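Local coordinates for protein 336aa long hypothetical dTDP-glucose 4,6-dehydratase (Pyrococcus horikoshii, PDB 2HUN) that binds NAD in a Rossmann fold and probably acts as a dTDP-glucose 4,6-dehydratase, at residues 126-131 with 177-182; 239-244 with 281-286. One frame throughout, in Å; residues are numbered along the deposited sequence.

Contact 1: 126-131 with 177-182. With NAD (nicotinamide-adenine-dinucleotide), chain C.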
loop_
_atom_site.group_PDB
_atom_site.type_symbol
_atom_site.label_atom_id
_atom_site.label_comp_id
_atom_site.label_asym_id
_atom_site.label_seq_id
_atom_site.Cartn_x
_atom_site.Cartn_y
_atom_site.Cartn_z
ATOM N N SER A 126 -5.721 -9.711 -5.578
ATOM C CA SER A 126 -4.558 -9.576 -4.714
ATOM C C SER A 126 -4.266 -10.874 -3.954
ATOM O O SER A 126 -4.887 -11.912 -4.222
ATOM C CB SER A 126 -4.776 -8.401 -3.749
ATOM O OG SER A 126 -3.579 -8.027 -3.093
ATOM N N THR A 127 -3.354 -10.804 -2.984
ATOM C CA THR A 127 -2.923 -11.988 -2.239
ATOM C C THR A 127 -3.020 -11.980 -0.717
ATOM O O THR A 127 -2.985 -10.928 -0.073
ATOM C CB THR A 127 -1.458 -12.312 -2.590
ATOM O OG1 THR A 127 -0.987 -13.387 -1.772
ATOM C CG2 THR A 127 -0.591 -11.101 -2.358
ATOM N N ASP A 128 -3.101 -13.181 -0.149
ATOM C CA ASP A 128 -3.179 -13.364 1.299
ATOM C C ASP A 128 -1.856 -12.951 1.943
ATOM O O ASP A 128 -1.778 -12.739 3.155
ATOM C CB ASP A 128 -3.503 -14.835 1.629
ATOM C CG ASP A 128 -2.399 -15.814 1.188
ATOM O OD1 ASP A 128 -1.634 -15.507 0.249
ATOM O OD2 ASP A 128 -2.312 -16.910 1.781
ATOM N N GLU A 129 -0.816 -12.823 1.124
ATOM C CA GLU A 129 0.491 -12.435 1.637
ATOM C C GLU A 129 0.575 -10.980 2.088
ATOM O O GLU A 129 1.499 -10.616 2.817
ATOM C CB GLU A 129 1.587 -12.711 0.599
ATOM C CG GLU A 129 1.934 -14.191 0.438
ATOM C CD GLU A 129 3.131 -14.405 -0.479
ATOM O OE1 GLU A 129 4.244 -13.967 -0.123
ATOM O OE2 GLU A 129 2.954 -15.003 -1.557
ATOM N N VAL A 130 -0.374 -10.146 1.672
ATOM C CA VAL A 130 -0.331 -8.740 2.077
ATOM C C VAL A 130 -0.398 -8.586 3.593
ATOM O O VAL A 130 0.174 -7.655 4.144
ATOM C CB VAL A 130 -1.477 -7.914 1.445
ATOM C CG1 VAL A 130 -1.242 -7.762 -0.052
ATOM C CG2 VAL A 130 -2.820 -8.588 1.715
ATOM N N TYR A 131 -1.082 -9.514 4.258
ATOM C CA TYR A 131 -1.232 -9.488 5.711
ATOM C C TYR A 131 -0.032 -9.998 6.508
ATOM O O TYR A 131 0.035 -9.810 7.721
ATOM C CB TYR A 131 -2.395 -10.381 6.138
ATOM C CG TYR A 131 -3.750 -9.996 5.584
ATOM C CD1 TYR A 131 -4.478 -8.939 6.133
ATOM C CD2 TYR A 131 -4.319 -10.714 4.534
ATOM C CE1 TYR A 131 -5.746 -8.613 5.656
ATOM C CE2 TYR A 131 -5.586 -10.399 4.043
ATOM C CZ TYR A 131 -6.294 -9.347 4.613
ATOM O OH TYR A 131 -7.548 -9.035 4.145
ATOM N N ARG A 177 -8.673 -11.117 -2.273
ATOM C CA ARG A 177 -7.423 -11.629 -1.720
ATOM C C ARG A 177 -7.633 -13.116 -1.464
ATOM O O ARG A 177 -8.488 -13.509 -0.662
ATOM C CB ARG A 177 -7.056 -10.899 -0.414
ATOM C CG ARG A 177 -6.540 -9.474 -0.619
ATOM C CD ARG A 177 -6.426 -8.726 0.699
ATOM N NE ARG A 177 -5.929 -7.358 0.538
ATOM C CZ ARG A 177 -6.081 -6.413 1.466
ATOM N NH1 ARG A 177 -6.715 -6.702 2.597
ATOM N NH2 ARG A 177 -5.600 -5.192 1.269
ATOM N N CYS A 178 -6.852 -13.943 -2.149
ATOM C CA CYS A 178 -6.989 -15.386 -2.019
ATOM C C CYS A 178 -5.712 -16.083 -1.571
ATOM O O CYS A 178 -4.609 -15.543 -1.683
ATOM C CB CYS A 178 -7.415 -15.980 -3.361
ATOM S SG CYS A 178 -6.118 -15.813 -4.607
ATOM N N THR A 179 -5.882 -17.309 -1.094
ATOM C CA THR A 179 -4.773 -18.121 -0.629
ATOM C C THR A 179 -4.124 -18.819 -1.820
ATOM O O THR A 179 -4.285 -18.390 -2.961
ATOM C CB THR A 179 -5.262 -19.172 0.386
ATOM O OG1 THR A 179 -6.201 -20.044 -0.249
ATOM C CG2 THR A 179 -5.947 -18.488 1.557
ATOM N N ASN A 180 -3.411 -19.906 -1.560
ATOM C CA ASN A 180 -2.717 -20.636 -2.616
ATOM C C ASN A 180 -3.627 -21.378 -3.589
ATOM O O ASN A 180 -4.435 -22.206 -3.178
ATOM C CB ASN A 180 -1.738 -21.618 -1.986
ATOM C CG ASN A 180 -0.800 -20.948 -1.016
ATOM O OD1 ASN A 180 0.089 -20.192 -1.413
ATOM N ND2 ASN A 180 -1.007 -21.204 0.274
ATOM N N ASN A 181 -3.489 -21.071 -4.878
ATOM C CA ASN A 181 -4.282 -21.740 -5.911
ATOM C C ASN A 181 -3.544 -22.967 -6.444
ATOM O O ASN A 181 -2.313 -23.007 -6.458
ATOM C CB ASN A 181 -4.549 -20.811 -7.104
ATOM C CG ASN A 181 -5.668 -19.818 -6.851
ATOM O OD1 ASN A 181 -6.524 -19.608 -7.714
ATOM N ND2 ASN A 181 -5.661 -19.188 -5.678
ATOM N N TYR A 182 -4.313 -23.954 -6.889
ATOM C CA TYR A 182 -3.770 -25.173 -7.477
ATOM C C TYR A 182 -4.809 -25.691 -8.463
ATOM O O TYR A 182 -6.005 -25.423 -8.319
ATOM C CB TYR A 182 -3.469 -26.221 -6.394
ATOM C CG TYR A 182 -4.681 -26.845 -5.739
ATOM C CD1 TYR A 182 -5.302 -26.232 -4.653
ATOM C CD2 TYR A 182 -5.202 -28.052 -6.201
ATOM C CE1 TYR A 182 -6.419 -26.812 -4.036
ATOM C CE2 TYR A 182 -6.314 -28.638 -5.594
ATOM C CZ TYR A 182 -6.915 -28.014 -4.514
ATOM O OH TYR A 182 -8.005 -28.598 -3.909
HETATM P PA NAD C . 1.276 -16.014 -13.216
HETATM O O1A NAD C . 2.663 -15.644 -12.894
HETATM O O2A NAD C . 0.968 -17.406 -13.649
HETATM O O5B NAD C . 0.787 -15.036 -14.390
HETATM C C5B NAD C . 0.850 -13.605 -14.307
HETATM C C4B NAD C . 0.407 -13.133 -15.698
HETATM O O4B NAD C . 0.370 -11.694 -15.750
HETATM C C3B NAD C . 1.407 -13.598 -16.796
HETATM O O3B NAD C . 0.696 -14.136 -17.923
HETATM C C2B NAD C . 2.223 -12.325 -17.082
HETATM O O2B NAD C . 2.816 -12.228 -18.377
HETATM C C1B NAD C . 1.200 -11.222 -16.807
HETATM N N9A NAD C . 1.797 -9.930 -16.403
HETATM C C8A NAD C . 2.667 -9.686 -15.405
HETATM N N7A NAD C . 2.954 -8.385 -15.379
HETATM C C5A NAD C . 2.276 -7.784 -16.352
HETATM C C6A NAD C . 2.168 -6.446 -16.823
HETATM N N6A NAD C . 2.829 -5.430 -16.285
HETATM N N1A NAD C . 1.309 -6.217 -17.924
HETATM C C2A NAD C . 0.606 -7.278 -18.513
HETATM N N3A NAD C . 0.711 -8.538 -18.070
HETATM C C4A NAD C . 1.528 -8.775 -17.012
HETATM O O3 NAD C . 0.508 -15.840 -11.836
HETATM P PN NAD C . -0.963 -16.083 -11.303
HETATM O O1N NAD C . -0.734 -17.060 -10.200
HETATM O O2N NAD C . -1.873 -16.551 -12.368
HETATM O O5D NAD C . -1.377 -14.694 -10.588
HETATM C C5D NAD C . -2.537 -13.929 -10.930
HETATM C C4D NAD C . -2.843 -12.940 -9.776
HETATM O O4D NAD C . -3.335 -13.641 -8.621
HETATM C C3D NAD C . -1.611 -12.131 -9.349
HETATM O O3D NAD C . -2.015 -10.751 -9.157
HETATM C C2D NAD C . -1.182 -12.805 -8.015
HETATM O O2D NAD C . -0.544 -11.847 -7.166
HETATM C C1D NAD C . -2.514 -13.310 -7.485
HETATM N N1N NAD C . -2.429 -14.489 -6.598
HETATM C C2N NAD C . -2.018 -15.780 -7.072
HETATM C C3N NAD C . -1.976 -16.854 -6.165
HETATM C C7N NAD C . -1.555 -18.274 -6.607
HETATM O O7N NAD C . -1.705 -19.212 -5.814
HETATM N N7N NAD C . -1.059 -18.462 -7.824
HETATM C C4N NAD C . -2.332 -16.655 -4.807
HETATM C C5N NAD C . -2.731 -15.378 -4.360
HETATM C C6N NAD C . -2.786 -14.288 -5.244
HETATM O O HOH W 1 -0.957 -17.293 -1.949
HETATM O O HOH W 2 0.416 -18.106 1.200
#

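Contact 2: 239-244 with 281-286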
loop_
_atom_site.group_PDB
_atom_site.type_symbol
_atom_site.label_atom_id
_atom_site.label_comp_id
_atom_site.label_asym_id
_atom_site.label_seq_id
_atom_site.Cartn_x
_atom_site.Cartn_y
_atom_site.Cartn_z
ATOM N N ILE A 239 -13.238 -5.058 0.181
ATOM C CA ILE A 239 -12.228 -6.080 -0.030
ATOM C C ILE A 239 -12.869 -7.417 0.355
ATOM O O ILE A 239 -13.631 -7.496 1.331
ATOM C CB ILE A 239 -10.977 -5.840 0.846
ATOM C CG1 ILE A 239 -10.340 -4.492 0.491
ATOM C CG2 ILE A 239 -9.965 -6.972 0.637
ATOM C CD1 ILE A 239 -9.070 -4.196 1.269
ATOM N N TYR A 240 -12.571 -8.457 -0.418
ATOM C CA TYR A 240 -13.122 -9.779 -0.167
ATOM C C TYR A 240 -12.035 -10.853 -0.074
ATOM O O TYR A 240 -11.367 -11.155 -1.064
ATOM C CB TYR A 240 -14.106 -10.166 -1.286
ATOM C CG TYR A 240 -15.375 -9.343 -1.334
ATOM C CD1 TYR A 240 -16.453 -9.628 -0.490
ATOM C CD2 TYR A 240 -15.498 -8.276 -2.227
ATOM C CE1 TYR A 240 -17.629 -8.866 -0.539
ATOM C CE2 TYR A 240 -16.658 -7.513 -2.281
ATOM C CZ TYR A 240 -17.718 -7.812 -1.441
ATOM O OH TYR A 240 -18.863 -7.063 -1.520
ATOM N N ASN A 241 -11.856 -11.422 1.117
ATOM C CA ASN A 241 -10.874 -12.486 1.309
ATOM C C ASN A 241 -11.502 -13.732 0.704
ATOM O O ASN A 241 -12.713 -13.916 0.785
ATOM C CB ASN A 241 -10.620 -12.785 2.797
ATOM C CG ASN A 241 -9.653 -11.818 3.455
ATOM O OD1 ASN A 241 -8.871 -11.122 2.795
ATOM N ND2 ASN A 241 -9.684 -11.795 4.782
ATOM N N ILE A 242 -10.677 -14.596 0.124
ATOM C CA ILE A 242 -11.160 -15.840 -0.474
ATOM C C ILE A 242 -10.251 -16.972 -0.003
ATOM O O ILE A 242 -9.059 -16.987 -0.317
ATOM C CB ILE A 242 -11.118 -15.786 -2.019
ATOM C CG1 ILE A 242 -11.898 -14.567 -2.528
ATOM C CG2 ILE A 242 -11.711 -17.065 -2.592
ATOM C CD1 ILE A 242 -11.779 -14.338 -4.035
ATOM N N SER A 243 -10.824 -17.906 0.753
ATOM C CA SER A 243 -10.088 -19.041 1.290
ATOM C C SER A 243 -10.997 -20.252 1.445
ATOM O O SER A 243 -12.194 -20.123 1.713
ATOM C CB SER A 243 -9.466 -18.686 2.649
ATOM O OG SER A 243 -10.468 -18.389 3.609
ATOM N N ALA A 244 -10.418 -21.434 1.286
ATOM C CA ALA A 244 -11.180 -22.666 1.377
ATOM C C ALA A 244 -11.243 -23.268 2.773
ATOM O O ALA A 244 -12.069 -24.138 3.033
ATOM C CB ALA A 244 -10.611 -23.683 0.402
ATOM N N TYR A 281 0.063 -18.554 6.850
ATOM C CA TYR A 281 -0.755 -17.499 6.278
ATOM C C TYR A 281 -2.174 -18.010 6.402
ATOM O O TYR A 281 -2.435 -19.170 6.097
ATOM C CB TYR A 281 -0.390 -17.290 4.814
ATOM C CG TYR A 281 0.989 -16.708 4.636
ATOM C CD1 TYR A 281 1.184 -15.330 4.614
ATOM C CD2 TYR A 281 2.103 -17.537 4.517
ATOM C CE1 TYR A 281 2.456 -14.785 4.474
ATOM C CE2 TYR A 281 3.385 -17.004 4.379
ATOM C CZ TYR A 281 3.552 -15.630 4.357
ATOM O OH TYR A 281 4.810 -15.099 4.205
ATOM N N SER A 282 -3.087 -17.163 6.863
ATOM C CA SER A 282 -4.463 -17.600 7.031
ATOM C C SER A 282 -5.459 -16.458 6.853
ATOM O O SER A 282 -5.335 -15.408 7.481
ATOM C CB SER A 282 -4.628 -18.234 8.415
ATOM O OG SER A 282 -5.913 -18.796 8.567
ATOM N N LEU A 283 -6.445 -16.676 5.987
ATOM C CA LEU A 283 -7.465 -15.675 5.712
ATOM C C LEU A 283 -8.837 -16.082 6.233
ATOM O O LEU A 283 -9.248 -17.236 6.119
ATOM C CB LEU A 283 -7.587 -15.419 4.206
ATOM C CG LEU A 283 -6.360 -14.964 3.418
ATOM C CD1 LEU A 283 -6.820 -14.497 2.043
ATOM C CD2 LEU A 283 -5.647 -13.841 4.137
ATOM N N ASP A 284 -9.533 -15.105 6.803
ATOM C CA ASP A 284 -10.883 -15.286 7.315
ATOM C C ASP A 284 -11.775 -14.851 6.145
ATOM O O ASP A 284 -11.848 -13.662 5.842
ATOM C CB ASP A 284 -11.114 -14.348 8.505
ATOM C CG ASP A 284 -12.536 -14.410 9.042
ATOM O OD1 ASP A 284 -13.476 -14.668 8.252
ATOM O OD2 ASP A 284 -12.713 -14.178 10.259
ATOM N N SER A 285 -12.435 -15.797 5.484
ATOM C CA SER A 285 -13.301 -15.443 4.359
ATOM C C SER A 285 -14.796 -15.436 4.691
ATOM O O SER A 285 -15.629 -15.794 3.858
ATOM C CB SER A 285 -13.038 -16.376 3.169
ATOM O OG SER A 285 -13.168 -17.736 3.543
ATOM N N TRP A 286 -15.137 -15.015 5.903
ATOM C CA TRP A 286 -16.539 -14.955 6.312
ATOM C C TRP A 286 -17.320 -13.860 5.574
ATOM O O TRP A 286 -18.498 -14.033 5.261
ATOM C CB TRP A 286 -16.643 -14.706 7.818
ATOM C CG TRP A 286 -18.041 -14.469 8.267
ATOM C CD1 TRP A 286 -18.553 -13.309 8.779
ATOM C CD2 TRP A 286 -19.130 -15.399 8.210
ATOM N NE1 TRP A 286 -19.895 -13.461 9.043
ATOM C CE2 TRP A 286 -20.276 -14.733 8.702
ATOM C CE3 TRP A 286 -19.251 -16.733 7.788
ATOM C CZ2 TRP A 286 -21.532 -15.356 8.783
ATOM C CZ3 TRP A 286 -20.502 -17.352 7.869
ATOM C CH2 TRP A 286 -21.625 -16.660 8.364
#

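Contact 1: 126-131 with 177-182
R177 reaches across the turn at 128-131 and packs tightly against V130 and Y131. Its chain, extended from CG to NE (chi3 180°), carries the guanidinium beneath V130, whose CG2 lies over one face, 3.5 Å from R177 NE. At the edge of the same group R177 NH1 donates to Y131 OH (2.9 Å), in the guanidinium plane, while ring and guanidinium stand nearly perpendicular (85°). Y131 OH also bonds to N241 OD1, and R177 NH2 forms a salt bridge with D159, so the buried charge is probably balanced there. S126-T127 and R177-C178 pair as neighbouring parallel strands of the Rossmann sheet, near the C-terminal end of strand 121-127, where the nicotinamide lies: T127 CB and C178 SG touch its ring, C178 SG 3.4 Å from NAD C5N, and N181 N donates to NAD O7N (2.7 Å, 173°). Where strand 121-127 ends, T127 OG1 accepts from E129 N in an ST turn, and D128 N donates to C178 O (3.2 Å) from above the carbonyl plane. Toward partly exposed N180 the contact is looser and watery: D128 OD2 lies 3.7 Å from T179 CA, and one water donates to both D128 OD1 and N180 OD1.

Contact 2: 239-244 with 281-286
S243 OG and S285 OG meet at 2.8 Å, a hydrogen bond in which either hydroxyl could be the donor. L283 O lies 3.0 Å from S243 OG as a competing acceptor for its proton. Both serines set OG between the backbone N and carbonyl carbon (chi1 63° at S243, 54° at S285), which turns the two hydroxyls to each other, and S285 CB rests 3.4 Å from N241 O. Two residues back along strand 239-242, N241 ND2 donates to D284 O (3.0 Å, 166°); the acceptor lies in the amide plane, whereas the donor stands above the carbonyl plane. Here the loop leading into helix 286-292 crosses the end of a strand of the large mixed sheet, and S285 sits at the N-cap position of that helix, though its hydroxyl makes no capping bond and turns to S243. An Asx turn shapes the entry, D284 OD1 accepting from W286 N at 2.9 Å. With N241 OD1 engaged by Y131 OH, a leucine in place of N241 would probably leave both D284 O and that hydroxyl without their amide partner. L283 fills in beside the amide, its CD1 4.0 Å from N241 OD1 and 4.1 Å from I242 O.

Overall arrangement
Contacts 1 and 2, centres 8 Å apart, are joined through strands 172-182 and 239-242, neighbours in one sheet. R177 O and I242 N, 2.6 Å apart, probably form a backbone hydrogen bond joining them, and the bond between Y131 OH and N241 OD1, 2.8 Å long, links them through side chains. L283 of contact 2 inserts against contact 1, its CD1 3.3 Å from R177 O and 3.4 Å from D128 CB. Contact 1 touches the nicotinamide directly, near Y151 and K155, which also bind NAD. Contact 2 lies farther from the cofactor, the L283 side chain about 8 Å from NAD at the nearest atoms.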